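Local coordinates for protein arginyl-trna synthetase (Thermus thermophilus, PDB 1IQ0) that probably attaches L-arginine to its cognate tRNA at the expense of ATP, as a monomeric class I aminoacyl-tRNA synthetase, at residues Pro114-Leu118 with Asp177-Gly181; Glu158-Leu163 with Ala183-His188. All coordinates share one frame; numbering follows the deposited sequence.

Contact 1 (Pro114-Leu118 with Asp177-Gly181); sequences PNKEL and DHFAG
Residues 114-118 of the predicted 'HIGH' region of this class I synthetase lie in the loop between strand 104-108 and helix 120-138. There E117 and K116 meet the N-terminal part of helix 176-189. E117 lays its aliphatic part over one face of the H178 imidazole. Its CB sits 3.7 Å from the ring centroid, 14° off the normal, which is a CH-pi contact. CG follows across the same ring, 3.7 Å from H178 NE2. The chain bends at chi2 (-77°), and this turns the carboxylate back along the helix until its plane is nearly parallel to the ring. The carboxylate does not bond directly to the helix. OE2 lies 3.0 Å from the D177 carbonyl O, and both are acceptors. A water donates to both E117 OE2 and H178 O and so bridges the carboxylate to the helix. A second water donates to D177 OD2 and accepts from L118 N. The D177 carboxylate also pairs through OD1 with K175. K116 runs close against the helix at G181, its CB a tight 3.5 Å from G181 CA. The absence of a side chain at G181 leaves room for E117 OE2. K116 CA also makes a C-H...O contact with D177 O, which already accepts the helical bond from G181 N. H178 is held weakly at NE2 by S404. An alanine in place of H178 would remove the ring under E117 CB and CG and would probably leave the glutamate side chain freer to turn. Carbon contacts and two water bridges contribute to the joint. The water on OE2 gives the carboxylate a donor that the nearby D177 carbonyl cannot supply, and may ease their repulsion.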
loop_
_atom_site.group_PDB
_atom_site.type_symbol
_atom_site.label_atom_id
_atom_site.label_comp_id
_atom_site.label_asym_id
_atom_site.label_seq_id
_atom_site.Cartn_x
_atom_site.Cartn_y
_atom_site.Cartn_z
ATOM N N PRO A 114 -10.195 10.002 16.289
ATOM C CA PRO A 114 -9.460 11.228 16.621
ATOM C C PRO A 114 -9.592 11.571 18.103
ATOM O O PRO A 114 -10.079 12.639 18.451
ATOM C CB PRO A 114 -10.114 12.268 15.719
ATOM C CG PRO A 114 -11.561 11.811 15.697
ATOM C CD PRO A 114 -11.443 10.301 15.559
ATOM N N ASN A 115 -9.130 10.674 18.968
ATOM C CA ASN A 115 -9.268 10.881 20.404
ATOM C C ASN A 115 -7.989 10.718 21.229
ATOM O O ASN A 115 -8.009 10.911 22.441
ATOM C CB ASN A 115 -10.342 9.926 20.932
ATOM C CG ASN A 115 -9.892 8.481 20.896
ATOM O OD1 ASN A 115 -9.221 8.053 19.950
ATOM N ND2 ASN A 115 -10.259 7.716 21.924
ATOM N N LYS A 116 -6.883 10.366 20.576
ATOM C CA LYS A 116 -5.593 10.182 21.254
ATOM C C LYS A 116 -4.497 9.873 20.228
ATOM O O LYS A 116 -4.789 9.698 19.045
ATOM C CB LYS A 116 -5.684 9.053 22.293
ATOM C CG LYS A 116 -5.974 7.660 21.729
ATOM C CD LYS A 116 -6.317 6.702 22.868
ATOM C CE LYS A 116 -5.977 5.251 22.545
ATOM N NZ LYS A 116 -6.701 4.720 21.374
ATOM N N GLU A 117 -3.244 9.804 20.678
ATOM C CA GLU A 117 -2.115 9.548 19.776
ATOM C C GLU A 117 -2.194 8.188 19.094
ATOM O O GLU A 117 -2.741 7.241 19.645
ATOM C CB GLU A 117 -0.778 9.664 20.530
ATOM C CG GLU A 117 -0.474 8.503 21.474
ATOM C CD GLU A 117 -1.254 8.564 22.784
ATOM O OE1 GLU A 117 -1.212 7.570 23.541
ATOM O OE2 GLU A 117 -1.900 9.598 23.062
ATOM N N LEU A 118 -1.635 8.091 17.894
ATOM C CA LEU A 118 -1.638 6.831 17.149
ATOM C C LEU A 118 -0.749 5.798 17.836
ATOM O O LEU A 118 0.235 6.151 18.484
ATOM C CB LEU A 118 -1.127 7.041 15.723
ATOM C CG LEU A 118 -1.563 8.252 14.891
ATOM C CD1 LEU A 118 -1.384 7.882 13.426
ATOM C CD2 LEU A 118 -3.007 8.645 15.151
ATOM N N ASP A 177 -2.262 15.441 21.034
ATOM C CA ASP A 177 -2.971 14.177 21.094
ATOM C C ASP A 177 -2.458 13.262 22.193
ATOM O O ASP A 177 -3.159 12.332 22.606
ATOM C CB ASP A 177 -2.999 13.479 19.717
ATOM C CG ASP A 177 -1.621 13.220 19.138
ATOM O OD1 ASP A 177 -0.664 13.956 19.469
ATOM O OD2 ASP A 177 -1.515 12.282 18.320
ATOM N N HIS A 178 -1.245 13.523 22.679
ATOM C CA HIS A 178 -0.694 12.733 23.781
ATOM C C HIS A 178 -1.362 13.225 25.067
ATOM O O HIS A 178 -1.648 12.447 25.972
ATOM C CB HIS A 178 0.826 12.901 23.887
ATOM C CG HIS A 178 1.589 12.005 22.964
ATOM N ND1 HIS A 178 1.763 12.286 21.626
ATOM C CD2 HIS A 178 2.186 10.809 23.178
ATOM C CE1 HIS A 178 2.432 11.301 21.055
ATOM N NE2 HIS A 178 2.700 10.392 21.975
ATOM N N PHE A 179 -1.597 14.529 25.125
ATOM C CA PHE A 179 -2.269 15.166 26.252
ATOM C C PHE A 179 -3.691 14.582 26.334
ATOM O O PHE A 179 -4.160 14.204 27.411
ATOM C CB PHE A 179 -2.313 16.681 26.009
ATOM C CG PHE A 179 -3.264 17.424 26.899
ATOM C CD1 PHE A 179 -3.104 17.416 28.282
ATOM C CD2 PHE A 179 -4.303 18.167 26.349
ATOM C CE1 PHE A 179 -3.963 18.138 29.103
ATOM C CE2 PHE A 179 -5.172 18.894 27.159
ATOM C CZ PHE A 179 -5.001 18.880 28.544
ATOM N N ALA A 180 -4.360 14.483 25.184
ATOM C CA ALA A 180 -5.715 13.928 25.131
ATOM C C ALA A 180 -5.695 12.459 25.529
ATOM O O ALA A 180 -6.571 11.992 26.260
ATOM C CB ALA A 180 -6.295 14.076 23.724
ATOM N N GLY A 181 -4.691 11.730 25.048
ATOM C CA GLY A 181 -4.590 10.316 25.367
ATOM C C GLY A 181 -4.423 10.065 26.858
ATOM O O GLY A 181 -4.938 9.084 27.398
HETATM O O HOH W 1 -0.986 9.974 25.951
HETATM O O HOH W 2 0.184 10.601 17.133
#

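Contact 2 (Glu158-Leu163 with Ala183-His188)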
loop_
_atom_site.group_PDB
_atom_site.type_symbol
_atom_site.label_atom_id
_atom_site.label_comp_id
_atom_site.label_asym_id
_atom_site.label_seq_id
_atom_site.Cartn_x
_atom_site.Cartn_y
_atom_site.Cartn_z
ATOM N N GLU A 158 -15.472 10.238 24.853
ATOM C CA GLU A 158 -14.826 9.891 26.109
ATOM C C GLU A 158 -13.626 10.755 26.425
ATOM O O GLU A 158 -13.449 11.153 27.574
ATOM C CB GLU A 158 -14.417 8.421 26.132
ATOM C CG GLU A 158 -15.584 7.474 26.063
ATOM C CD GLU A 158 -15.209 6.057 26.439
ATOM O OE1 GLU A 158 -14.147 5.572 25.994
ATOM O OE2 GLU A 158 -15.985 5.421 27.176
ATOM N N THR A 159 -12.799 11.067 25.427
ATOM C CA THR A 159 -11.633 11.884 25.732
ATOM C C THR A 159 -12.037 13.322 26.012
ATOM O O THR A 159 -11.507 13.938 26.933
ATOM C CB THR A 159 -10.563 11.859 24.609
ATOM O OG1 THR A 159 -11.012 12.624 23.488
ATOM C CG2 THR A 159 -10.296 10.448 24.173
ATOM N N LEU A 160 -12.970 13.859 25.232
ATOM C CA LEU A 160 -13.413 15.233 25.460
ATOM C C LEU A 160 -14.063 15.345 26.843
ATOM O O LEU A 160 -13.912 16.353 27.526
ATOM C CB LEU A 160 -14.394 15.676 24.371
ATOM C CG LEU A 160 -13.778 15.759 22.969
ATOM C CD1 LEU A 160 -14.800 16.312 21.968
ATOM C CD2 LEU A 160 -12.552 16.655 23.023
ATOM N N PHE A 161 -14.782 14.306 27.252
ATOM C CA PHE A 161 -15.405 14.306 28.567
ATOM C C PHE A 161 -14.310 14.288 29.641
ATOM O O PHE A 161 -14.348 15.073 30.593
ATOM C CB PHE A 161 -16.295 13.077 28.750
ATOM C CG PHE A 161 -16.728 12.862 30.172
ATOM C CD1 PHE A 161 -17.661 13.711 30.764
ATOM C CD2 PHE A 161 -16.159 11.848 30.937
ATOM C CE1 PHE A 161 -18.019 13.558 32.102
ATOM C CE2 PHE A 161 -16.509 11.683 32.275
ATOM C CZ PHE A 161 -17.443 12.543 32.860
ATOM N N ALA A 162 -13.337 13.391 29.477
ATOM C CA ALA A 162 -12.235 13.263 30.427
ATOM C C ALA A 162 -11.460 14.572 30.618
ATOM O O ALA A 162 -11.114 14.935 31.739
ATOM C CB ALA A 162 -11.283 12.157 29.978
ATOM N N LEU A 163 -11.178 15.268 29.522
ATOM C CA LEU A 163 -10.449 16.527 29.593
ATOM C C LEU A 163 -11.164 17.539 30.485
ATOM O O LEU A 163 -10.531 18.264 31.247
ATOM C CB LEU A 163 -10.271 17.116 28.188
ATOM C CG LEU A 163 -9.250 16.374 27.322
ATOM C CD1 LEU A 163 -9.348 16.838 25.868
ATOM C CD2 LEU A 163 -7.853 16.621 27.879
ATOM N N ALA A 183 -5.641 11.879 29.272
ATOM C CA ALA A 183 -6.965 12.068 29.848
ATOM C C ALA A 183 -7.805 10.820 29.581
ATOM O O ALA A 183 -8.485 10.315 30.472
ATOM C CB ALA A 183 -7.634 13.294 29.236
ATOM N N TYR A 184 -7.751 10.312 28.352
ATOM C CA TYR A 184 -8.516 9.121 28.014
ATOM C C TYR A 184 -8.092 7.978 28.930
ATOM O O TYR A 184 -8.932 7.257 29.464
ATOM C CB TYR A 184 -8.276 8.720 26.555
ATOM C CG TYR A 184 -9.011 7.464 26.125
ATOM C CD1 TYR A 184 -10.325 7.523 25.667
ATOM C CD2 TYR A 184 -8.387 6.215 26.175
ATOM C CE1 TYR A 184 -11.001 6.372 25.262
ATOM C CE2 TYR A 184 -9.059 5.054 25.775
ATOM C CZ TYR A 184 -10.366 5.148 25.319
ATOM O OH TYR A 184 -11.043 4.020 24.924
ATOM N N VAL A 185 -6.785 7.811 29.108
ATOM C CA VAL A 185 -6.276 6.743 29.963
ATOM C C VAL A 185 -6.704 6.907 31.421
ATOM O O VAL A 185 -7.014 5.921 32.084
ATOM C CB VAL A 185 -4.723 6.647 29.906
ATOM C CG1 VAL A 185 -4.211 5.699 31.004
ATOM C CG2 VAL A 185 -4.285 6.131 28.535
ATOM N N ARG A 186 -6.720 8.137 31.931
ATOM C CA ARG A 186 -7.134 8.319 33.315
ATOM C C ARG A 186 -8.596 7.903 33.469
ATOM O O ARG A 186 -8.950 7.196 34.414
ATOM C CB ARG A 186 -6.970 9.767 33.787
ATOM C CG ARG A 186 -6.778 9.814 35.298
ATOM C CD ARG A 186 -7.474 10.961 35.997
ATOM N NE ARG A 186 -6.743 12.215 35.892
ATOM C CZ ARG A 186 -6.861 13.211 36.765
ATOM N NH1 ARG A 186 -7.673 13.088 37.805
ATOM N NH2 ARG A 186 -6.176 14.334 36.592
ATOM N N LEU A 187 -9.436 8.328 32.528
ATOM C CA LEU A 187 -10.855 7.984 32.565
ATOM C C LEU A 187 -11.072 6.478 32.684
ATOM O O LEU A 187 -11.861 6.025 33.517
ATOM C CB LEU A 187 -11.574 8.496 31.309
ATOM C CG LEU A 187 -13.059 8.109 31.207
ATOM C CD1 LEU A 187 -13.834 8.759 32.345
ATOM C CD2 LEU A 187 -13.634 8.545 29.858
ATOM N N HIS A 188 -10.378 5.701 31.855
ATOM C CA HIS A 188 -10.535 4.247 31.884
ATOM C C HIS A 188 -9.874 3.532 33.058
ATOM O O HIS A 188 -10.036 2.324 33.219
ATOM C CB HIS A 188 -10.049 3.624 30.574
ATOM C CG HIS A 188 -11.094 3.607 29.505
ATOM N ND1 HIS A 188 -11.401 4.716 28.745
ATOM C CD2 HIS A 188 -11.956 2.638 29.120
ATOM C CE1 HIS A 188 -12.407 4.429 27.941
ATOM N NE2 HIS A 188 -12.762 3.175 28.149
#
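A183 begins the contact between helices 154-165 and 176-189, which cross almost at right angles in the catalytic domain (87°, axes of the two short segments 8.3 Å apart). Its methyl meets A162 CB at 3.9 Å and L163 CD2 at 3.6 Å. Two small alanines face each other here, which lets the backbones come close; A162 CB also rests against A183 O. Y184 comes next. Its CG is anti to the backbone N (chi1 179°), and this carries the ring alongside the first turn of segment 158-163. T159 CG2 touches the ring obliquely, 3.3 Å from Y184 CD1. Further along the ring, E158 OE1 approaches Y184 CE1, with the carboxylate plane turned 57° from the ring. The polar ends of this pair are held elsewhere: Y184 OH bonds Q155, and E158 OE2 bonds Y193. L187 packs CB on A162 CB and sends its two methyls apart, CD2 to E158 and CD1 to F161. CD2 lies 3.8 Å from E158 CB. Outside the pair, I200 of helix 197-208 touches both F161 and L187. The placement of the H188 ring, at the margin, is doubtful. No hydrogen bond crosses between the two segments. The remaining branch of L187 ends in the plane of the F161 ring, at its edge, with CD1 4.0 Å from F161 CE2.

How the contacts relate
Contacts 1 and 2 share helix 176-189. Contact 1 takes its N-terminal part against the predicted 'HIGH' region, and contact 2 takes the following turns against helix 154-165. Their centres are about 10 Å apart, and they touch directly. F179 CE2 of contact 1 packs 3.6 Å from L163 CD2 of contact 2. K116 CD lies 3.9 Å from Y184 CD2, and N115 ND2 lies 3.7 Å from Y184 CE1. Y184 therefore touches both helix 154-165 and the 'HIGH' loop. N115 also packs directly on T159. Helix 176-189 thus contacts both helix 154-165 and this loop, which in class I synthetases belongs to the ATP site.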